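Local coordinates for MREC protein (PDB 2J5U), which is probably involved in forming and maintaining the shape of the bacterial cell, and assembles from dimers into larger oligomers, at residues W83-E88 and L126-V131; G92-V97 and G117-T122; P99-T104 and V222-R227; G108-V113 and P212-Y217; I148-D153 and E160-P165. All coordinates share one frame; numbering follows the deposited sequence.

Interaction 1 of 5, residues W83-E88 and L126-V131; sequences WNDQVE and LTSSDV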
# COMPACT_ATOMS: atom_id res chain seq x y z
N TRP A 83 -41.76 38.93 72.64
CA TRP A 83 -42.29 39.07 71.29
C TRP A 83 -41.32 38.79 70.15
O TRP A 83 -41.66 38.10 69.18
CB TRP A 83 -42.86 40.48 71.13
CG TRP A 83 -43.78 40.66 69.97
CD1 TRP A 83 -43.47 41.18 68.75
CD2 TRP A 83 -45.16 40.27 69.91
NE1 TRP A 83 -44.58 41.15 67.93
CE2 TRP A 83 -45.63 40.59 68.62
CE3 TRP A 83 -46.04 39.69 70.83
CZ2 TRP A 83 -46.94 40.34 68.22
CZ3 TRP A 83 -47.35 39.44 70.43
CH2 TRP A 83 -47.78 39.76 69.13
N ASN A 84 -40.11 39.32 70.25
CA ASN A 84 -39.12 39.15 69.20
C ASN A 84 -38.25 37.91 69.30
O ASN A 84 -37.37 37.70 68.47
CB ASN A 84 -38.21 40.37 69.12
CG ASN A 84 -38.95 41.60 68.69
OD1 ASN A 84 -39.86 41.53 67.86
ND2 ASN A 84 -38.56 42.75 69.24
N ASP A 85 -38.48 37.10 70.31
CA ASP A 85 -37.67 35.91 70.48
C ASP A 85 -38.33 34.65 69.97
O ASP A 85 -37.69 33.78 69.37
CB ASP A 85 -37.37 35.68 71.97
CG ASP A 85 -36.39 36.67 72.54
OD1 ASP A 85 -35.58 37.24 71.76
OD2 ASP A 85 -36.41 36.87 73.78
N GLN A 86 -39.62 34.57 70.17
CA GLN A 86 -40.27 33.33 69.89
C GLN A 86 -41.73 33.40 69.50
O GLN A 86 -42.42 34.39 69.75
CB GLN A 86 -40.03 32.54 71.17
CG GLN A 86 -40.80 31.35 71.48
CD GLN A 86 -40.33 30.81 72.81
OE1 GLN A 86 -39.12 30.75 73.06
NE2 GLN A 86 -41.26 30.44 73.68
N VAL A 87 -42.19 32.32 68.89
CA VAL A 87 -43.55 32.22 68.42
C VAL A 87 -43.94 30.74 68.50
O VAL A 87 -43.08 29.86 68.50
CB VAL A 87 -43.60 32.76 66.97
CG1 VAL A 87 -44.57 31.99 66.13
CG2 VAL A 87 -43.97 34.23 66.99
N GLU A 88 -45.24 30.47 68.59
CA GLU A 88 -45.70 29.09 68.65
C GLU A 88 -46.61 28.75 67.47
O GLU A 88 -47.50 29.52 67.12
CB GLU A 88 -46.44 28.87 69.95
CG GLU A 88 -46.45 27.45 70.38
CD GLU A 88 -46.02 27.29 71.82
OE1 GLU A 88 -46.28 26.21 72.42
OE2 GLU A 88 -45.41 28.26 72.36
N LEU A 126 -35.49 35.10 63.80
CA LEU A 126 -34.20 35.69 63.47
C LEU A 126 -33.95 36.86 64.41
O LEU A 126 -32.81 37.08 64.84
CB LEU A 126 -34.18 36.17 62.02
CG LEU A 126 -34.20 35.04 60.98
CD1 LEU A 126 -34.23 35.60 59.55
CD2 LEU A 126 -32.97 34.19 61.18
N THR A 127 -35.01 37.60 64.75
CA THR A 127 -34.90 38.76 65.63
C THR A 127 -34.61 38.41 67.10
O THR A 127 -34.52 39.29 67.94
CB THR A 127 -36.18 39.64 65.60
OG1 THR A 127 -37.32 38.84 65.95
CG2 THR A 127 -36.39 40.24 64.23
N SER A 128 -34.47 37.12 67.40
CA SER A 128 -34.21 36.69 68.76
C SER A 128 -33.01 37.35 69.43
O SER A 128 -32.06 37.75 68.76
CB SER A 128 -34.02 35.18 68.80
OG SER A 128 -33.65 34.75 70.09
N SER A 129 -33.06 37.44 70.75
CA SER A 129 -31.97 38.03 71.51
C SER A 129 -30.95 37.00 71.97
O SER A 129 -30.03 37.32 72.73
CB SER A 129 -32.51 38.79 72.73
OG SER A 129 -33.27 37.93 73.56
N ASP A 130 -31.09 35.76 71.52
CA ASP A 130 -30.16 34.69 71.88
C ASP A 130 -28.88 34.84 71.08
O ASP A 130 -28.88 34.58 69.89
CB ASP A 130 -30.77 33.32 71.57
CG ASP A 130 -29.94 32.18 72.13
OD1 ASP A 130 -28.70 32.24 72.05
OD2 ASP A 130 -30.54 31.21 72.65
N VAL A 131 -27.79 35.24 71.72
CA VAL A 131 -26.52 35.44 71.01
C VAL A 131 -25.97 34.19 70.29
O VAL A 131 -25.17 34.29 69.36
CB VAL A 131 -25.44 35.97 71.99
CG1 VAL A 131 -25.06 34.89 72.98
CG2 VAL A 131 -24.23 36.44 71.22

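Interaction 2 of 5, residues G92-V97 and G117-T122; sequences GSSDGV and GAKSAT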
# COMPACT_ATOMS: atom_id res chain seq x y z
N GLY A 92 -46.89 20.14 64.84
CA GLY A 92 -45.85 19.56 65.66
C GLY A 92 -45.33 18.21 65.21
O GLY A 92 -45.38 17.85 64.05
N SER A 93 -44.80 17.48 66.18
CA SER A 93 -44.23 16.17 65.97
C SER A 93 -45.07 15.26 65.09
O SER A 93 -44.57 14.69 64.13
CB SER A 93 -44.00 15.49 67.32
OG SER A 93 -43.57 14.16 67.15
N SER A 94 -46.34 15.10 65.43
CA SER A 94 -47.19 14.22 64.66
C SER A 94 -47.49 14.73 63.25
O SER A 94 -48.08 14.02 62.45
CB SER A 94 -48.50 13.96 65.41
OG SER A 94 -49.17 15.17 65.69
N ASP A 95 -47.07 15.96 62.96
CA ASP A 95 -47.28 16.53 61.64
C ASP A 95 -45.96 16.48 60.88
O ASP A 95 -45.86 16.94 59.75
CB ASP A 95 -47.76 17.98 61.74
CG ASP A 95 -49.09 18.10 62.48
OD1 ASP A 95 -49.13 18.74 63.56
OD2 ASP A 95 -50.11 17.56 61.98
N GLY A 96 -44.93 15.94 61.53
CA GLY A 96 -43.63 15.83 60.89
C GLY A 96 -42.64 16.91 61.27
O GLY A 96 -41.48 16.87 60.85
N VAL A 97 -43.08 17.89 62.05
CA VAL A 97 -42.20 18.96 62.46
C VAL A 97 -41.11 18.45 63.39
O VAL A 97 -41.37 17.66 64.28
CB VAL A 97 -42.98 20.06 63.17
CG1 VAL A 97 -42.04 21.19 63.55
CG2 VAL A 97 -44.09 20.57 62.27
N GLY A 117 -43.76 19.59 70.33
CA GLY A 117 -44.67 18.79 71.13
C GLY A 117 -45.41 17.94 70.12
O GLY A 117 -45.02 17.90 68.95
N ALA A 118 -46.48 17.26 70.53
CA ALA A 118 -47.19 16.41 69.59
C ALA A 118 -47.90 17.20 68.50
O ALA A 118 -47.79 16.87 67.32
CB ALA A 118 -48.20 15.55 70.33
N LYS A 119 -48.61 18.25 68.89
CA LYS A 119 -49.36 19.03 67.92
C LYS A 119 -49.02 20.50 67.81
O LYS A 119 -49.78 21.27 67.23
CB LYS A 119 -50.85 18.85 68.17
CG LYS A 119 -51.37 17.47 67.81
CD LYS A 119 -52.88 17.48 67.64
CE LYS A 119 -53.37 16.28 66.83
NZ LYS A 119 -53.03 14.96 67.46
N SER A 120 -47.89 20.91 68.36
CA SER A 120 -47.51 22.32 68.28
C SER A 120 -46.02 22.38 68.48
O SER A 120 -45.42 21.38 68.86
CB SER A 120 -48.23 23.15 69.34
OG SER A 120 -47.93 22.71 70.66
N ALA A 121 -45.43 23.54 68.20
CA ALA A 121 -44.00 23.69 68.36
C ALA A 121 -43.58 25.15 68.51
O ALA A 121 -44.31 26.06 68.13
CB ALA A 121 -43.29 23.08 67.18
N THR A 122 -42.39 25.34 69.05
CA THR A 122 -41.83 26.66 69.29
C THR A 122 -40.82 26.96 68.20
O THR A 122 -40.05 26.08 67.81
CB THR A 122 -41.10 26.69 70.66
OG1 THR A 122 -42.03 26.39 71.70
CG2 THR A 122 -40.49 28.05 70.92

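Interaction 3 of 5, residues P99-T104 and V222-R227; sequences PDMAVT and VTVLKR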
# COMPACT_ATOMS: atom_id res chain seq x y z
N PRO A 99 -37.18 19.66 65.43
CA PRO A 99 -36.28 20.73 65.85
C PRO A 99 -35.24 20.99 64.75
O PRO A 99 -34.75 20.07 64.12
CB PRO A 99 -35.62 20.17 67.11
CG PRO A 99 -36.70 19.32 67.69
CD PRO A 99 -37.35 18.65 66.49
N ASP A 100 -34.91 22.26 64.53
CA ASP A 100 -33.93 22.68 63.53
C ASP A 100 -34.43 22.85 62.10
O ASP A 100 -33.65 23.16 61.21
CB ASP A 100 -32.72 21.74 63.54
CG ASP A 100 -31.78 22.03 64.70
OD1 ASP A 100 -30.91 21.18 64.98
OD2 ASP A 100 -31.91 23.11 65.33
N MET A 101 -35.73 22.64 61.89
CA MET A 101 -36.31 22.84 60.57
C MET A 101 -36.46 24.36 60.37
O MET A 101 -36.74 25.10 61.31
CB MET A 101 -37.68 22.16 60.46
CG MET A 101 -37.64 20.72 59.98
SD MET A 101 -39.22 19.90 59.97
CE MET A 101 -38.74 18.27 59.75
N ALA A 102 -36.27 24.82 59.14
CA ALA A 102 -36.40 26.25 58.85
C ALA A 102 -37.87 26.65 58.77
O ALA A 102 -38.71 25.85 58.35
CB ALA A 102 -35.71 26.56 57.54
N VAL A 103 -38.18 27.86 59.19
CA VAL A 103 -39.55 28.34 59.13
C VAL A 103 -39.51 29.62 58.33
O VAL A 103 -38.71 30.51 58.61
CB VAL A 103 -40.13 28.64 60.51
CG1 VAL A 103 -41.56 29.12 60.36
CG2 VAL A 103 -40.08 27.40 61.40
N THR A 104 -40.39 29.71 57.34
CA THR A 104 -40.43 30.87 56.45
C THR A 104 -41.83 31.39 56.13
O THR A 104 -42.84 30.82 56.53
CB THR A 104 -39.80 30.54 55.10
OG1 THR A 104 -40.52 29.45 54.50
CG2 THR A 104 -38.35 30.14 55.26
N VAL A 222 -47.41 30.77 58.20
CA VAL A 222 -46.01 30.42 58.12
C VAL A 222 -45.75 29.04 57.51
O VAL A 222 -46.65 28.20 57.46
CB VAL A 222 -45.46 30.50 59.56
CG1 VAL A 222 -44.66 29.27 59.91
CG2 VAL A 222 -44.67 31.75 59.72
N THR A 223 -44.52 28.80 57.05
CA THR A 223 -44.19 27.51 56.45
C THR A 223 -42.92 26.82 56.97
O THR A 223 -41.83 27.39 56.95
CB THR A 223 -44.07 27.63 54.92
OG1 THR A 223 -45.27 28.22 54.41
CG2 THR A 223 -43.90 26.27 54.28
N VAL A 224 -43.08 25.59 57.44
CA VAL A 224 -41.96 24.82 57.97
C VAL A 224 -41.38 23.94 56.86
O VAL A 224 -42.09 23.15 56.25
CB VAL A 224 -42.41 23.93 59.15
CG1 VAL A 224 -41.23 23.17 59.73
CG2 VAL A 224 -43.04 24.77 60.23
N LEU A 225 -40.08 24.08 56.61
CA LEU A 225 -39.40 23.31 55.57
C LEU A 225 -38.60 22.11 56.06
O LEU A 225 -37.69 22.24 56.87
CB LEU A 225 -38.44 24.23 54.80
CG LEU A 225 -38.98 25.60 54.40
CD1 LEU A 225 -37.93 26.35 53.61
CD2 LEU A 225 -40.26 25.43 53.59
N LYS A 226 -38.92 20.93 55.55
CA LYS A 226 -38.16 19.74 55.89
C LYS A 226 -37.03 19.74 54.86
O LYS A 226 -37.28 19.88 53.67
CB LYS A 226 -39.03 18.48 55.71
CG LYS A 226 -38.27 17.17 55.84
CD LYS A 226 -39.15 15.99 55.47
CE LYS A 226 -38.38 14.67 55.52
NZ LYS A 226 -39.23 13.49 55.15
N ARG A 227 -35.79 19.62 55.30
CA ARG A 227 -34.66 19.63 54.36
C ARG A 227 -34.51 18.24 53.74
O ARG A 227 -34.56 17.24 54.46
CB ARG A 227 -33.37 20.03 55.08
CG ARG A 227 -32.09 19.64 54.37
CD ARG A 227 -30.91 20.21 55.10
NE ARG A 227 -29.67 19.52 54.79
CZ ARG A 227 -28.48 20.11 54.69
NH1 ARG A 227 -27.40 19.41 54.41
NH2 ARG A 227 -28.39 21.43 54.86

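Interaction 4 of 5, residues G108-V113 and P212-Y217; sequences GLIGKV and PGADMY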
# COMPACT_ATOMS: atom_id res chain seq x y z
N GLY A 108 -39.61 35.73 52.90
CA GLY A 108 -38.34 35.41 53.56
C GLY A 108 -38.30 34.43 54.72
O GLY A 108 -39.30 33.86 55.15
N LEU A 109 -37.08 34.21 55.21
CA LEU A 109 -36.82 33.32 56.33
C LEU A 109 -37.20 34.00 57.65
O LEU A 109 -36.86 35.17 57.86
CB LEU A 109 -35.32 32.98 56.37
CG LEU A 109 -34.86 32.10 57.54
CD1 LEU A 109 -35.41 30.73 57.33
CD2 LEU A 109 -33.36 32.02 57.62
N ILE A 110 -37.89 33.30 58.54
CA ILE A 110 -38.22 33.93 59.82
C ILE A 110 -37.66 33.21 61.05
O ILE A 110 -37.64 33.77 62.14
CB ILE A 110 -39.75 34.10 60.02
CG1 ILE A 110 -40.42 32.75 60.22
CG2 ILE A 110 -40.33 34.84 58.82
CD1 ILE A 110 -41.82 32.84 60.72
N GLY A 111 -37.19 31.98 60.89
CA GLY A 111 -36.63 31.31 62.05
C GLY A 111 -36.44 29.82 61.91
O GLY A 111 -36.40 29.30 60.80
N LYS A 112 -36.31 29.15 63.05
CA LYS A 112 -36.13 27.71 63.05
C LYS A 112 -36.87 27.07 64.20
O LYS A 112 -37.06 27.68 65.25
CB LYS A 112 -34.65 27.34 63.11
CG LYS A 112 -33.99 27.55 64.45
CD LYS A 112 -32.63 26.89 64.45
CE LYS A 112 -31.93 27.04 65.79
NZ LYS A 112 -31.82 28.47 66.21
N VAL A 113 -37.29 25.83 64.01
CA VAL A 113 -38.00 25.13 65.06
C VAL A 113 -37.04 24.79 66.20
O VAL A 113 -35.94 24.31 65.97
CB VAL A 113 -38.61 23.84 64.51
CG1 VAL A 113 -39.41 23.15 65.58
CG2 VAL A 113 -39.49 24.17 63.33
N PRO A 212 -33.78 42.21 56.95
CA PRO A 212 -34.58 41.02 56.68
C PRO A 212 -35.69 41.33 55.70
O PRO A 212 -36.30 42.39 55.77
CB PRO A 212 -35.10 40.62 58.06
CG PRO A 212 -35.12 41.90 58.80
CD PRO A 212 -33.84 42.56 58.38
N GLY A 213 -35.92 40.40 54.79
CA GLY A 213 -36.96 40.58 53.79
C GLY A 213 -38.33 40.33 54.37
O GLY A 213 -39.31 40.98 54.00
N ALA A 214 -38.41 39.37 55.28
CA ALA A 214 -39.68 39.05 55.89
C ALA A 214 -39.91 39.98 57.07
O ALA A 214 -38.98 40.31 57.80
CB ALA A 214 -39.70 37.60 56.36
N ASP A 215 -41.15 40.43 57.25
CA ASP A 215 -41.48 41.29 58.38
C ASP A 215 -41.88 40.36 59.50
O ASP A 215 -42.88 39.65 59.40
CB ASP A 215 -42.66 42.20 58.05
CG ASP A 215 -43.21 42.87 59.30
OD1 ASP A 215 -42.47 43.67 59.93
OD2 ASP A 215 -44.38 42.60 59.65
N MET A 216 -41.12 40.36 60.59
CA MET A 216 -41.42 39.45 61.68
C MET A 216 -42.21 40.05 62.84
O MET A 216 -42.49 39.36 63.82
CB MET A 216 -40.10 38.82 62.16
CG MET A 216 -39.42 38.05 61.05
SD MET A 216 -37.67 37.86 61.26
CE MET A 216 -37.66 36.45 62.12
N TYR A 217 -42.59 41.31 62.72
CA TYR A 217 -43.35 41.96 63.78
C TYR A 217 -44.78 41.44 63.87
O TYR A 217 -45.38 41.46 64.93
CB TYR A 217 -43.38 43.47 63.61
CG TYR A 217 -44.25 44.18 64.64
CD1 TYR A 217 -45.54 44.62 64.33
CD2 TYR A 217 -43.79 44.37 65.95
CE1 TYR A 217 -46.36 45.24 65.29
CE2 TYR A 217 -44.59 44.99 66.92
CZ TYR A 217 -45.87 45.42 66.59
OH TYR A 217 -46.66 46.01 67.56

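Interaction 5 of 5, residues I148-D153 and E160-P165; sequences IINGYD and ELKQLP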
# COMPACT_ATOMS: atom_id res chain seq x y z
N ILE A 148 -21.85 33.80 58.40
CA ILE A 148 -22.81 33.39 59.41
C ILE A 148 -23.68 34.56 59.85
O ILE A 148 -23.16 35.62 60.22
CB ILE A 148 -22.10 32.82 60.65
CG1 ILE A 148 -21.12 31.72 60.24
CG2 ILE A 148 -23.13 32.26 61.60
CD1 ILE A 148 -21.77 30.52 59.58
N ILE A 149 -24.99 34.40 59.78
CA ILE A 149 -25.88 35.46 60.25
C ILE A 149 -25.87 35.21 61.75
O ILE A 149 -26.11 34.08 62.20
CB ILE A 149 -27.31 35.29 59.72
CG1 ILE A 149 -27.36 35.53 58.20
CG2 ILE A 149 -28.23 36.24 60.47
CD1 ILE A 149 -27.12 36.93 57.79
N ASN A 150 -25.61 36.24 62.53
CA ASN A 150 -25.54 36.06 63.97
C ASN A 150 -25.69 37.36 64.73
O ASN A 150 -24.72 38.06 64.98
CB ASN A 150 -24.20 35.42 64.31
CG ASN A 150 -24.01 35.22 65.78
OD1 ASN A 150 -22.97 35.56 66.34
ND2 ASN A 150 -25.02 34.66 66.43
N GLY A 151 -26.92 37.68 65.12
CA GLY A 151 -27.14 38.91 65.86
C GLY A 151 -28.15 39.84 65.23
O GLY A 151 -28.11 40.12 64.04
N TYR A 152 -29.08 40.33 66.05
CA TYR A 152 -30.10 41.25 65.58
C TYR A 152 -30.07 42.52 66.43
O TYR A 152 -29.90 42.46 67.65
CB TYR A 152 -31.49 40.61 65.65
CG TYR A 152 -32.59 41.53 65.19
CD1 TYR A 152 -33.51 42.05 66.09
CD2 TYR A 152 -32.71 41.88 63.85
CE1 TYR A 152 -34.53 42.91 65.66
CE2 TYR A 152 -33.72 42.74 63.41
CZ TYR A 152 -34.63 43.24 64.32
OH TYR A 152 -35.64 44.05 63.87
N ASP A 153 -30.20 43.67 65.77
CA ASP A 153 -30.19 44.95 66.47
C ASP A 153 -31.60 45.53 66.41
O ASP A 153 -32.09 45.88 65.33
CB ASP A 153 -29.19 45.88 65.80
CG ASP A 153 -28.95 47.14 66.60
OD1 ASP A 153 -29.82 48.04 66.59
OD2 ASP A 153 -27.89 47.23 67.25
N GLU A 160 -26.79 40.77 61.49
CA GLU A 160 -25.34 40.82 61.30
C GLU A 160 -24.80 39.62 60.52
O GLU A 160 -24.94 38.48 60.95
CB GLU A 160 -24.61 40.85 62.65
CG GLU A 160 -24.34 42.23 63.21
CD GLU A 160 -23.22 42.22 64.24
OE1 GLU A 160 -22.06 41.94 63.86
OE2 GLU A 160 -23.49 42.49 65.44
N LEU A 161 -24.19 39.88 59.37
CA LEU A 161 -23.61 38.81 58.56
C LEU A 161 -22.12 38.88 58.86
O LEU A 161 -21.44 39.79 58.40
CB LEU A 161 -23.83 39.09 57.08
CG LEU A 161 -24.01 37.86 56.20
CD1 LEU A 161 -23.81 38.27 54.76
CD2 LEU A 161 -23.03 36.77 56.59
N LYS A 162 -21.62 37.92 59.62
CA LYS A 162 -20.22 37.91 60.01
C LYS A 162 -19.34 36.94 59.23
O LYS A 162 -19.80 35.93 58.70
CB LYS A 162 -20.07 37.58 61.49
CG LYS A 162 -20.91 38.42 62.44
CD LYS A 162 -20.75 37.92 63.87
CE LYS A 162 -21.56 38.75 64.85
NZ LYS A 162 -21.40 38.24 66.24
N GLN A 163 -18.05 37.27 59.17
CA GLN A 163 -17.05 36.44 58.52
C GLN A 163 -17.02 36.32 57.01
O GLN A 163 -16.76 35.24 56.49
CB GLN A 163 -17.09 35.05 59.11
CG GLN A 163 -16.49 35.02 60.47
CD GLN A 163 -16.54 33.65 61.07
OE1 GLN A 163 -17.60 33.18 61.50
NE2 GLN A 163 -15.39 32.99 61.12
N LEU A 164 -17.27 37.41 56.31
CA LEU A 164 -17.22 37.40 54.87
C LEU A 164 -15.77 37.66 54.52
O LEU A 164 -15.07 38.34 55.27
CB LEU A 164 -18.11 38.49 54.28
CG LEU A 164 -19.61 38.22 54.42
CD1 LEU A 164 -19.96 38.23 55.88
CD2 LEU A 164 -20.42 39.29 53.69
N PRO A 165 -15.28 37.11 53.40
CA PRO A 165 -13.89 37.31 52.98
C PRO A 165 -13.53 38.79 52.96
O PRO A 165 -14.28 39.61 52.44
CB PRO A 165 -13.85 36.66 51.60
CG PRO A 165 -15.29 36.75 51.12
CD PRO A 165 -16.05 36.41 52.36

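Interaction 1 of 5, residues W83-E88 and L126-V131
The carboxylate of Asp85 is met on one face by Ser129, whose backbone N and hydroxyl OG both close on OD1 from its syn side. Both donors sit some way out of the carboxylate plane, the amide by 30° and the hydroxyl by slightly less. The pair ties together two loop ends of the N-terminal antiparallel beta-barrel, one leading into strand 86-89 and the other leaving its neighbour 121-125, and so carries their association past the sheet proper. Ser129 N lies 2.7 Å from Asp85 OD1, and Ser129 OG lies 3.0 Å from the same oxygen. One residue can supply both donors because Ser129 OG is tucked between its own backbone N and carbonyl carbon (chi1 58°), which brings the hydroxyl to the same face of the carboxylate as the amide. The second flat group is the peptide carbonyl of Asn84. Thr127 OG1 donates to Asn84 O over 2.8 Å, tilted modestly from the carbonyl plane, while the Asn84 and Thr127 side chains cross obliquely, Asn84 CB lying 3.6 Å from Thr127 OG1. Ser128 CA adds a C-H contact to Asn84 O at 3.3 Å. Just before Asn84, Trp83 makes a cation-pi contact with Arg78 and gives NE1 to Tyr217 O. The donating loop 126-131 is itself held by an ST turn: Ser128 OG accepts from Asp130 N, two residues on, at 3.1 Å.

Interaction 2 of 5, residues G92-V97 and G117-T122
Ser93 and Ser94 direct their CB atoms toward the turn that begins at Gly117, though of the two only Ser94 brings its hydroxyl to it; Ala118 and Lys119 turn their side chains away, leaving the carbonyls of Gly117 and Ala118 to meet the serines. Ala118 O is gripped twice by one residue. Ser94 N reaches it at 3.0 Å in the carbonyl plane, on a lone pair; Ser94 OG comes in at 2.7 Å to the same Ala118 O, but from above that plane, 46° out of it. A chi1 of 58° places OG between the backbone N and the carbonyl carbon, near enough to its own N for both to share one acceptor. Next to it, Ser93 N points almost straight down the carbonyl of Gly117, 2.8 Å from Gly117 O. Gly92, which has no side chain, lets its CA come to 3.6 Å from Ser120 N. Its own N is taken by Asp95, whose OD1 accepts Gly92 N at 2.9 Å through the anti lone pair, a bond internal to the loop. On the inner side Val97 CG1 rests against Ala121 CB at 4.3 Å, and Val113 packs on this valine as well. Two successive carbonyls of a hairpin turn thus receive the leading N-H groups of the 3-10 turn 93-95, docking a connecting loop onto the turn between strands 108-116 and 121-125 at one end of the N-terminal barrel.

Interaction 3 of 5, residues P99-T104 and V222-R227
Two neighbouring antiparallel strands of the N-terminal barrel meet here, 102-105 and the C-terminal strand 221-227, which returns after the second barrel to complete the first. Their short axes run at 151° to one another. Thr104 and Thr223 form a hydrogen-bonded pair with both bonds made: Thr104 N to Thr223 O is 2.8 Å, and Thr223 N to Thr104 O is 2.7 Å. Further along, Leu225 N donates to Ala102 O, again at 2.8 Å. Between these bonds lies the non-hydrogen-bonded pair Val103 and Val224, whose side chains share one face; CG2 of Val103 and CG2 of Val224 are 4.1 Å apart. This valine face looks onto Ile110 and Val113 of strand 108-116. On the other face Thr104 and Leu225 are set at about a right angle, the leucine methyls lying beside Thr104 OG1 and CG2, with Ile189 covering both residues. Thr104 OG1 also makes a weak bond to Thr223 O. Past the strand the guanidinium group of Arg227 is well supplied with carbonyl oxygens, among them Gly180 O and Phe185 O, and its NH1 also reaches Ile76 O of the second subunit, which joins the end of this strand to the partner subunit. Met101 ends the contact. With its chain extended beyond CG (chi2 176°), it passes across Val224, CB to Val224 CG1 being 3.8 Å, and then runs beside Lys226 in the same direction, Met101 CE stopping 4.1 Å from Lys226 CB.

Interaction 4 of 5, residues G108-V113 and P212-Y217
Gly108, at the start of strand 108-116 in the N-terminal barrel, lays its CA against the methyl of Ala214, 3.8 Å from Ala214 CB. Facing the strand is 212-217, part of the connection that brings the chain from strand 205-212 of the second barrel back to strand 221-227 of the first; the contact is therefore apolar packing between a barrel wall and the link joining the barrels. Leu109 turns its side chain away, toward Thr104 and Ile189, and offers its backbone instead, with Leu109 O 4.0 Å from Ala214 CB. Ile110 carries most of what remains. Together with Gly111 it forms a classic beta bulge opposite Val103. Its CG1 sits between the backbone N and the carbonyl carbon (chi1 70°), leading the longer branch off toward Val222 and Leu219, while CB and CG2 are left to meet the connection. Ala214 CB touches CG2 of Ile110 at 3.8 Å, so the alanine methyl is shared between Gly108 and Ile110. Met216 approaches Ile110 at a slant; the modelled position of its terminal methyl is doubtful, but its CG lies against Ile110, and the side chain also touches Leu126. Met216 CG is 4.0 Å from Ile110 CG2.

Interaction 5 of 5, residues I148-D153 and E160-P165
Glu160 O is held from the facing strand by two neighbouring groups: Asn150 N donates to it at 2.8 Å, arriving almost end-on to the carbonyl, and Ile149 CA adds a C-H contact to Glu160 O at 3.2 Å. Glu160 N in turn donates to Gly151 O at 2.9 Å, so that two residues, Asn150 and Gly151, stand against one between consecutive bonds, as in a beta bulge. Beyond it two regular pairs follow. Ile148 and Lys162 form a hydrogen-bonded pair, Lys162 N lying 2.8 Å from Ile148 O. Lys162 then stretches its fully extended side chain back over the strand (chi2 176°), and NZ reaches Asn150 OD1 at 3.1 Å, sitting above the amide plane and away from the lone pairs. The amide is gripped at its other end too, since Asn150 ND2 donates to Asn133 O and Val131 O, which should fix its rotation. On the buried face Ile149 and Leu161 make the non-hydrogen-bonded pair, Ile149 CD1 touching Leu161 CG at 3.6 Å, and Ile210 packs against both. Ile148, on the reverse face, is met by Pro80 of the second subunit. Strands 145-153 and 158-165 thus form a beta-hairpin whose register slips by one residue at Gly151, consistent with a bulge, within the second six-stranded barrel, whose strand order, 1-2-3-6-5-4, is that of the chymotrypsin-like barrels to whose clan the MreC core belongs.

In the fold
Interactions 1 to 4 all involve strands or loops of the N-terminal barrel, whereas interaction 5 belongs to the second. Interaction 4 holds a middle place: its centre is 10 Å from that of interaction 1 and 11 Å from that of interaction 3. It meets both through probable hydrogen bonds, Leu126 N to Ile110 O (3.0 Å) for interaction 1 and Val103 N to Gly111 O (2.8 Å) for interaction 3. Interaction 2 lies at the far end of the same barrel, 30 Å centre to centre from interaction 5. Tyr152 packs its ring near Thr127 O, bringing interaction 5 against the loop of interaction 1 where the two barrels meet.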